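Local coordinates for putative archaeal ammonia monooxygenase subunit B (Candidatus Nitrosocaldus yellowstonii, PDB 4O65), which binds copper through a cupredoxin domain and is probably part of a membrane-associated monooxygenase complex that oxidises ammonia, at residues Ile25-Asn37 with Leu43-Gln57. Residues are numbered along the deposited sequence; the frame is centred on the assembly and turned at random.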
ATOM      1  N   ILE A  25      -8.379  11.485  -0.538  1.00 19.91           N
ATOM      2  CA  ILE A  25      -8.111  12.443   0.553  1.00 19.52           C
ATOM      3  C   ILE A  25      -7.330  11.719   1.646  1.00 18.92           C
ATOM      4  O   ILE A  25      -7.215  10.469   1.630  1.00 17.97           O
ATOM      5  CB  ILE A  25      -9.400  13.109   1.113  1.00 19.88           C
ATOM      6  CG1 ILE A  25     -10.252  12.050   1.806  1.00 19.15           C
ATOM      7  CG2 ILE A  25     -10.178  13.782  -0.031  1.00 22.51           C
ATOM      8  CD1 ILE A  25     -11.585  12.583   2.397  1.00 20.21           C
ATOM      9  N   THR A  26      -6.778  12.459   2.601  1.00 18.72           N
ATOM     10  CA  THR A  26      -5.998  11.775   3.671  1.00 17.79           C
ATOM     11  C   THR A  26      -6.895  11.069   4.662  1.00 17.70           C
ATOM     12  O   THR A  26      -8.106  11.376   4.746  1.00 17.78           O
ATOM     13  CB  THR A  26      -5.126  12.771   4.445  1.00 18.45           C
ATOM     14  OG1 THR A  26      -5.987  13.760   5.007  1.00 19.08           O
ATOM     15  CG2 THR A  26      -4.121  13.504   3.507  1.00 18.03           C
ATOM     16  N   LYS A  27      -6.332  10.161   5.452  1.00 18.59           N
ATOM     17  CA  LYS A  27      -7.102   9.493   6.512  1.00 18.32           C
ATOM     18  C   LYS A  27      -7.655  10.544   7.484  1.00 18.54           C
ATOM     19  O   LYS A  27      -8.843  10.504   7.865  1.00 17.82           O
ATOM     20  CB  LYS A  27      -6.210   8.509   7.297  1.00 20.25           C
ATOM     21  CG  LYS A  27      -7.035   7.605   8.205  1.00 20.73           C
ATOM     22  CD  LYS A  27      -6.235   6.835   9.275  1.00 23.55           C
ATOM     23  CE  LYS A  27      -5.202   5.845   8.775  1.00 27.27           C
ATOM     24  NZ  LYS A  27      -4.678   5.092   9.989  1.00 25.88           N
ATOM     25  N   ALA A  28      -6.816  11.521   7.845  1.00 17.83           N
ATOM     26  CA  ALA A  28      -7.318  12.601   8.713  1.00 19.33           C
ATOM     27  C   ALA A  28      -8.476  13.404   8.088  1.00 19.81           C
ATOM     28  O   ALA A  28      -9.457  13.768   8.805  1.00 19.43           O
ATOM     29  CB  ALA A  28      -6.162  13.519   9.170  1.00 18.99           C
ATOM     30  N   GLU A  29      -8.346  13.738   6.789  1.00 18.82           N
ATOM     31  CA  GLU A  29      -9.415  14.524   6.125  1.00 21.71           C
ATOM     32  C   GLU A  29     -10.724  13.695   6.121  1.00 20.83           C
ATOM     33  O   GLU A  29     -11.810  14.242   6.368  1.00 20.58           O
ATOM     34  CB  GLU A  29      -9.053  14.885   4.686  1.00 22.15           C
ATOM     35  CG  GLU A  29     -10.013  15.889   4.030  1.00 24.43           C
ATOM     36  CD  GLU A  29     -10.015  17.260   4.703  1.00 25.40           C
ATOM     37  OE1 GLU A  29     -11.055  17.912   4.592  1.00 28.37           O
ATOM     38  OE2 GLU A  29      -9.010  17.694   5.334  1.00 25.26           O
ATOM     39  N   PHE A  30     -10.587  12.396   5.895  1.00 18.86           N
ATOM     40  CA  PHE A  30     -11.761  11.510   5.933  1.00 19.26           C
ATOM     41  C   PHE A  30     -12.371  11.432   7.341  1.00 19.31           C
ATOM     42  O   PHE A  30     -13.596  11.553   7.491  1.00 19.40           O
ATOM     43  CB  PHE A  30     -11.438  10.091   5.454  1.00 19.11           C
ATOM     44  CG  PHE A  30     -12.616   9.171   5.597  1.00 19.15           C
ATOM     45  CD1 PHE A  30     -13.714   9.272   4.725  1.00 18.66           C
ATOM     46  CD2 PHE A  30     -12.632   8.204   6.627  1.00 20.55           C
ATOM     47  CE1 PHE A  30     -14.816   8.412   4.854  1.00 19.42           C
ATOM     48  CE2 PHE A  30     -13.741   7.341   6.753  1.00 20.33           C
ATOM     49  CZ  PHE A  30     -14.815   7.445   5.852  1.00 20.64           C
ATOM     50  N   ALA A  31     -11.519  11.317   8.351  1.00 19.61           N
ATOM     51  CA  ALA A  31     -11.998  11.316   9.763  1.00 19.77           C
ATOM     52  C   ALA A  31     -12.721  12.609  10.103  1.00 20.09           C
ATOM     53  O   ALA A  31     -13.797  12.608  10.743  1.00 20.26           O
ATOM     54  CB  ALA A  31     -10.836  11.098  10.714  1.00 19.73           C
ATOM     55  N   LYS A  32     -12.123  13.723   9.706  1.00 20.18           N
ATOM     56  CA  LYS A  32     -12.724  15.043   9.979  1.00 21.47           C
ATOM     57  C   LYS A  32     -14.129  15.117   9.346  1.00 22.20           C
ATOM     58  O   LYS A  32     -15.089  15.606   9.981  1.00 21.75           O
ATOM     59  CB  LYS A  32     -11.783  16.155   9.438  1.00 24.11           C
ATOM     60  CG  LYS A  32     -12.374  17.567   9.457  1.00 28.19           C
ATOM     61  CD  LYS A  32     -11.343  18.597   9.013  1.00 33.24           C
ATOM     62  CE  LYS A  32     -11.867  20.001   9.326  1.00 39.11           C
ATOM     63  NZ  LYS A  32     -11.009  21.031   8.660  1.00 44.30           N
ATOM     64  N   ARG A  33     -14.244  14.704   8.093  1.00 20.37           N
ATOM     65  CA  ARG A  33     -15.499  14.867   7.306  1.00 22.62           C
ATOM     66  C   ARG A  33     -16.572  13.945   7.895  1.00 21.92           C
ATOM     67  O   ARG A  33     -17.760  14.283   7.966  1.00 22.48           O
ATOM     68  CB  ARG A  33     -15.264  14.505   5.806  1.00 24.79           C
ATOM     69  CG  ARG A  33     -14.440  15.617   5.125  1.00 29.38           C
ATOM     70  CD  ARG A  33     -14.227  15.414   3.623  1.00 32.46           C
ATOM     71  NE  ARG A  33     -13.299  16.426   3.105  1.00 34.45           N
ATOM     72  CZ  ARG A  33     -12.963  16.606   1.818  1.00 39.89           C
ATOM     73  NH1 ARG A  33     -13.498  15.869   0.865  1.00 38.29           N
ATOM     74  NH2 ARG A  33     -12.078  17.552   1.487  1.00 40.97           N
ATOM     75  N   THR A  34     -16.126  12.799   8.397  1.00 20.92           N
ATOM     76  CA  THR A  34     -17.070  11.701   8.768  1.00 21.24           C
ATOM     77  C   THR A  34     -17.488  11.760  10.228  1.00 21.69           C
ATOM     78  O   THR A  34     -18.676  11.576  10.558  1.00 22.25           O
ATOM     79  CB  THR A  34     -16.376  10.350   8.501  1.00 21.13           C
ATOM     80  OG1 THR A  34     -16.057  10.297   7.101  1.00 20.53           O
ATOM     81  CG2 THR A  34     -17.347   9.139   8.822  1.00 22.12           C
ATOM     82  N   PHE A  35     -16.491  12.035  11.077  1.00 20.99           N
ATOM     83  CA  PHE A  35     -16.624  12.061  12.560  1.00 22.94           C
ATOM     84  C   PHE A  35     -16.503  13.425  13.188  1.00 23.71           C
ATOM     85  O   PHE A  35     -16.914  13.595  14.314  1.00 23.92           O
ATOM     86  CB  PHE A  35     -15.621  11.095  13.217  1.00 21.77           C
ATOM     87  CG  PHE A  35     -15.842   9.655  12.820  1.00 23.54           C
ATOM     88  CD1 PHE A  35     -16.891   8.933  13.354  1.00 22.61           C
ATOM     89  CD2 PHE A  35     -14.987   9.034  11.923  1.00 22.47           C
ATOM     90  CE1 PHE A  35     -17.148   7.632  13.011  1.00 23.80           C
ATOM     91  CE2 PHE A  35     -15.224   7.714  11.534  1.00 23.47           C
ATOM     92  CZ  PHE A  35     -16.291   6.984  12.071  1.00 23.89           C
ATOM     93  N   GLY A  36     -15.996  14.398  12.444  1.00 23.13           N
ATOM     94  CA  GLY A  36     -15.883  15.748  12.959  1.00 24.01           C
ATOM     95  C   GLY A  36     -14.517  16.101  13.531  1.00 24.24           C
ATOM     96  O   GLY A  36     -14.298  17.222  13.976  1.00 25.24           O
ATOM     97  N   ASN A  37     -13.577  15.148  13.550  1.00 21.77           N
ATOM     98  CA  ASN A  37     -12.240  15.432  14.145  1.00 23.44           C
ATOM     99  C   ASN A  37     -11.303  14.348  13.670  1.00 21.93           C
ATOM    100  O   ASN A  37     -11.752  13.284  13.220  1.00 22.62           O
ATOM    101  CB  ASN A  37     -12.217  15.470  15.720  1.00 26.23           C
ATOM    102  CG  ASN A  37     -12.432  14.115  16.378  1.00 29.25           C
ATOM    103  OD1 ASN A  37     -11.503  13.241  16.494  1.00 30.65           O
ATOM    104  ND2 ASN A  37     -13.648  13.897  16.845  1.00 32.63           N
ATOM    105  N   LEU A  43      -9.132   8.235  14.368  1.00 20.39           N
ATOM    106  CA  LEU A  43      -8.385   7.529  13.288  1.00 20.97           C
ATOM    107  C   LEU A  43      -8.504   5.997  13.489  1.00 22.93           C
ATOM    108  O   LEU A  43      -8.561   5.224  12.496  1.00 21.98           O
ATOM    109  CB  LEU A  43      -6.938   8.049  13.276  1.00 20.61           C
ATOM    110  CG  LEU A  43      -6.699   9.504  12.874  1.00 21.63           C
ATOM    111  CD1 LEU A  43      -5.212   9.888  13.053  1.00 22.75           C
ATOM    112  CD2 LEU A  43      -7.175   9.881  11.453  1.00 22.40           C
ATOM    113  N   LYS A  44      -8.524   5.527  14.731  1.00 24.19           N
ATOM    114  CA  LYS A  44      -8.833   4.097  14.984  1.00 25.99           C
ATOM    115  C   LYS A  44     -10.238   3.642  14.591  1.00 25.72           C
ATOM    116  O   LYS A  44     -10.420   2.517  14.153  1.00 25.11           O
ATOM    117  CB  LYS A  44      -8.550   3.729  16.456  1.00 31.08           C
ATOM    118  CG  LYS A  44      -7.078   3.909  16.801  1.00 35.26           C
ATOM    119  CD  LYS A  44      -6.829   3.547  18.247  1.00 42.40           C
ATOM    120  CE  LYS A  44      -5.355   3.183  18.447  1.00 48.98           C
ATOM    121  NZ  LYS A  44      -4.982   3.213  19.902  1.00 52.84           N
ATOM    122  N   GLN A  45     -11.225   4.533  14.663  1.00 24.44           N
ATOM    123  CA  GLN A  45     -12.554   4.216  14.183  1.00 24.12           C
ATOM    124  C   GLN A  45     -12.518   4.088  12.639  1.00 22.97           C
ATOM    125  O   GLN A  45     -13.266   3.282  12.080  1.00 23.44           O
ATOM    126  CB  GLN A  45     -13.549   5.296  14.540  1.00 27.24           C
ATOM    127  CG  GLN A  45     -13.716   5.445  16.054  1.00 30.76           C
ATOM    128  CD  GLN A  45     -14.716   6.531  16.373  1.00 35.23           C
ATOM    129  OE1 GLN A  45     -14.350   7.675  16.577  1.00 39.05           O
ATOM    130  NE2 GLN A  45     -15.989   6.182  16.332  1.00 37.12           N
ATOM    131  N   VAL A  46     -11.715   4.919  12.000  1.00 20.95           N
ATOM    132  CA  VAL A  46     -11.600   4.815  10.513  1.00 19.80           C
ATOM    133  C   VAL A  46     -10.918   3.454  10.219  1.00 20.85           C
ATOM    134  O   VAL A  46     -11.354   2.649   9.323  1.00 21.95           O
ATOM    135  CB  VAL A  46     -10.753   5.961   9.928  1.00 18.81           C
ATOM    136  CG1 VAL A  46     -10.467   5.692   8.435  1.00 20.02           C
ATOM    137  CG2 VAL A  46     -11.487   7.301  10.099  1.00 20.02           C
ATOM    138  N   ASP A  47      -9.854   3.170  10.961  1.00 20.13           N
ATOM    139  CA  ASP A  47      -9.135   1.874  10.739  1.00 22.20           C
ATOM    140  C   ASP A  47     -10.053   0.674  10.860  1.00 23.68           C
ATOM    141  O   ASP A  47      -9.888  -0.337  10.107  1.00 23.35           O
ATOM    142  CB  ASP A  47      -7.974   1.650  11.745  1.00 24.24           C
ATOM    143  CG  ASP A  47      -6.854   2.623  11.594  1.00 25.16           C
ATOM    144  OD1 ASP A  47      -6.685   3.250  10.544  1.00 23.88           O
ATOM    145  OD2 ASP A  47      -6.113   2.771  12.588  1.00 26.49           O
ATOM    146  N   ALA A  48     -11.016   0.752  11.769  1.00 23.05           N
ATOM    147  CA  ALA A  48     -11.988  -0.303  11.982  1.00 25.91           C
ATOM    148  C   ALA A  48     -12.848  -0.607  10.740  1.00 24.65           C
ATOM    149  O   ALA A  48     -13.387  -1.719  10.595  1.00 27.73           O
ATOM    150  CB  ALA A  48     -12.861   0.014  13.222  1.00 27.27           C
ATOM    151  N   MET A  49     -12.955   0.352   9.815  1.00 22.30           N
ATOM    152  CA  MET A  49     -13.692   0.111   8.574  1.00 22.60           C
ATOM    153  C   MET A  49     -12.948  -0.864   7.649  1.00 22.31           C
ATOM    154  O   MET A  49     -13.560  -1.419   6.708  1.00 24.07           O
ATOM    155  CB  MET A  49     -13.959   1.433   7.852  1.00 21.56           C
ATOM    156  CG  MET A  49     -14.801   2.355   8.741  1.00 22.25           C
ATOM    157  SD  MET A  49     -14.978   3.910   7.868  1.00 24.13           S
ATOM    158  CE  MET A  49     -15.891   4.951   9.041  1.00 24.93           C
ATOM    159  N   GLY A  50     -11.639  -1.004   7.844  1.00 21.87           N
ATOM    160  CA  GLY A  50     -10.818  -1.882   6.934  1.00 23.38           C
ATOM    161  C   GLY A  50     -10.771  -1.434   5.493  1.00 23.68           C
ATOM    162  O   GLY A  50     -10.857  -0.231   5.217  1.00 22.51           O
ATOM    163  N   CYS A  51     -10.571  -2.394   4.571  1.00 23.10           N
ATOM    164  CA  CYS A  51     -10.345  -2.054   3.162  1.00 25.85           C
ATOM    165  C   CYS A  51     -11.648  -1.819   2.447  1.00 25.49           C
ATOM    166  O   CYS A  51     -12.199  -2.740   1.815  1.00 27.82           O
ATOM    167  CB  CYS A  51      -9.599  -3.174   2.431  1.00 28.04           C
ATOM    168  SG  CYS A  51      -9.134  -2.615   0.760  1.00 29.39           S
ATOM    169  N   ASP A  52     -12.186  -0.609   2.580  1.00 23.44           N
ATOM    170  CA  ASP A  52     -13.523  -0.315   2.085  1.00 22.94           C
ATOM    171  C   ASP A  52     -13.484   1.034   1.390  1.00 22.42           C
ATOM    172  O   ASP A  52     -13.948   2.032   1.965  1.00 21.88           O
ATOM    173  CB  ASP A  52     -14.481  -0.246   3.311  1.00 25.10           C
ATOM    174  CG  ASP A  52     -15.965  -0.163   2.932  1.00 26.78           C
ATOM    175  OD1 ASP A  52     -16.295  -0.102   1.761  1.00 28.40           O
ATOM    176  OD2 ASP A  52     -16.806  -0.124   3.868  1.00 29.73           O
ATOM    177  N   PRO A  53     -12.876   1.108   0.173  1.00 21.01           N
ATOM    178  CA  PRO A  53     -12.744   2.400  -0.441  1.00 22.13           C
ATOM    179  C   PRO A  53     -14.047   2.990  -0.934  1.00 21.97           C
ATOM    180  O   PRO A  53     -14.062   4.176  -1.219  1.00 25.11           O
ATOM    181  CB  PRO A  53     -11.775   2.106  -1.632  1.00 21.73           C
ATOM    182  CG  PRO A  53     -12.137   0.697  -2.024  1.00 21.73           C
ATOM    183  CD  PRO A  53     -12.257   0.051  -0.670  1.00 20.99           C
ATOM    184  N   ALA A  54     -15.143   2.220  -1.017  1.00 23.50           N
ATOM    185  CA  ALA A  54     -16.441   2.819  -1.341  1.00 23.66           C
ATOM    186  C   ALA A  54     -16.917   3.713  -0.218  1.00 23.97           C
ATOM    187  O   ALA A  54     -17.576   4.734  -0.468  1.00 25.11           O
ATOM    188  CB  ALA A  54     -17.498   1.745  -1.653  1.00 26.36           C
ATOM    189  N   ARG A  55     -16.584   3.330   1.006  1.00 22.88           N
ATOM    190  CA  ARG A  55     -16.914   4.128   2.207  1.00 23.57           C
ATOM    191  C   ARG A  55     -15.801   5.148   2.523  1.00 23.80           C
ATOM    192  O   ARG A  55     -16.084   6.305   2.852  1.00 24.00           O
ATOM    193  CB  ARG A  55     -17.142   3.188   3.368  1.00 25.45           C
ATOM    194  CG  ARG A  55     -17.594   3.892   4.662  1.00 28.15           C
ATOM    195  CD  ARG A  55     -17.974   2.943   5.771  1.00 31.19           C
ATOM    196  NE  ARG A  55     -19.415   2.643   5.804  1.00 39.54           N
ATOM    197  CZ  ARG A  55     -19.889   1.471   5.425  1.00 40.01           C
ATOM    198  NH1 ARG A  55     -21.172   1.196   5.473  1.00 41.19           N
ATOM    199  NH2 ARG A  55     -19.027   0.563   5.020  1.00 40.72           N
ATOM    200  N   ARG A  56     -14.557   4.703   2.465  1.00 23.26           N
ATOM    201  CA  ARG A  56     -13.390   5.501   2.923  1.00 23.07           C
ATOM    202  C   ARG A  56     -12.724   6.151   1.738  1.00 22.20           C
ATOM    203  O   ARG A  56     -12.126   5.448   0.888  1.00 22.35           O
ATOM    204  CB  ARG A  56     -12.364   4.503   3.510  1.00 22.29           C
ATOM    205  CG  ARG A  56     -12.689   4.071   4.908  1.00 24.36           C
ATOM    206  CD  ARG A  56     -11.617   3.117   5.402  1.00 21.52           C
ATOM    207  NE  ARG A  56     -10.303   3.796   5.539  1.00 19.74           N
ATOM    208  CZ  ARG A  56      -9.283   3.258   6.162  1.00 18.85           C
ATOM    209  NH1 ARG A  56      -9.400   2.004   6.637  1.00 18.92           N
ATOM    210  NH2 ARG A  56      -8.132   3.945   6.320  1.00 17.18           N
ATOM    211  N   GLN A  57     -12.668   7.480   1.729  1.00 21.90           N
ATOM    212  CA  GLN A  57     -12.117   8.198   0.578  1.00 21.54           C
ATOM    213  C   GLN A  57     -10.594   8.315   0.681  1.00 19.54           C
ATOM    214  O   GLN A  57      -9.995   8.914  -0.193  1.00 20.45           O
ATOM    215  CB  GLN A  57     -12.677   9.638   0.485  1.00 25.15           C
ATOM    216  CG  GLN A  57     -13.973   9.676  -0.312  1.00 29.30           C
ATOM    217  CD  GLN A  57     -15.073   9.115   0.523  1.00 31.65           C
ATOM    218  OE1 GLN A  57     -15.325   9.599   1.610  1.00 33.67           O
ATOM    219  NE2 GLN A  57     -15.785   8.090  -0.018  1.00 36.86           N
TER
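Lys-27 and Asp-47 form a salt bridge across the contact: NZ of Lys-27 lies 2.8 Å from OD1 of Asp-47 and meets the syn lone pair of that oxygen. In the lysine, CG stands anti to the backbone N (chi1 -169°), which lays it beside CG1 of Val-46; the later bend at chi3 helps to set the course of the chain to NZ. NZ has a second acidic partner, Glu-92 on strand 91-97, consistent with a buried ammonium balanced by two carboxylates. A backbone hydrogen bond from Ile-25 N to Gln-57 O, 3.1 Å (N-H...O 173°), joins the other end of the contact, where CG1 of Ile-25 also packs on CB of Gln-57.

The ring of Phe-30 packs against segment 43-57. CA of Arg-56 makes a CH-pi contact over one face, 4.0 Å from the centroid of the Phe-30 ring, while Thr-34 OG1 lies over the opposite face, tethered to Phe-30 O. SD of Met-49 stands 3.8 Å from CE2 of Phe-30, at the ring edge, a Met-aromatic contact. Val-46 is a knob in a hole made by Lys-27, Phe-30, Ala-31 and Phe-35; its CG2 approaches Ala-31 CB at 3.9 Å. CE of Met-49 touches CZ of Phe-35 at 3.7 Å. CD2 of Leu-43 packs against Ala-28 and Ala-31.

The axes of helix 27-35 and the 43-47 part of helix 40-47 are 9.6 Å apart and cross at 96°, evidence of a nearly perpendicular helix pair. This helical connection links strands 23-25 and 59-68, which belong to different sheets of the cupredoxin beta-sandwich, away from the copper site.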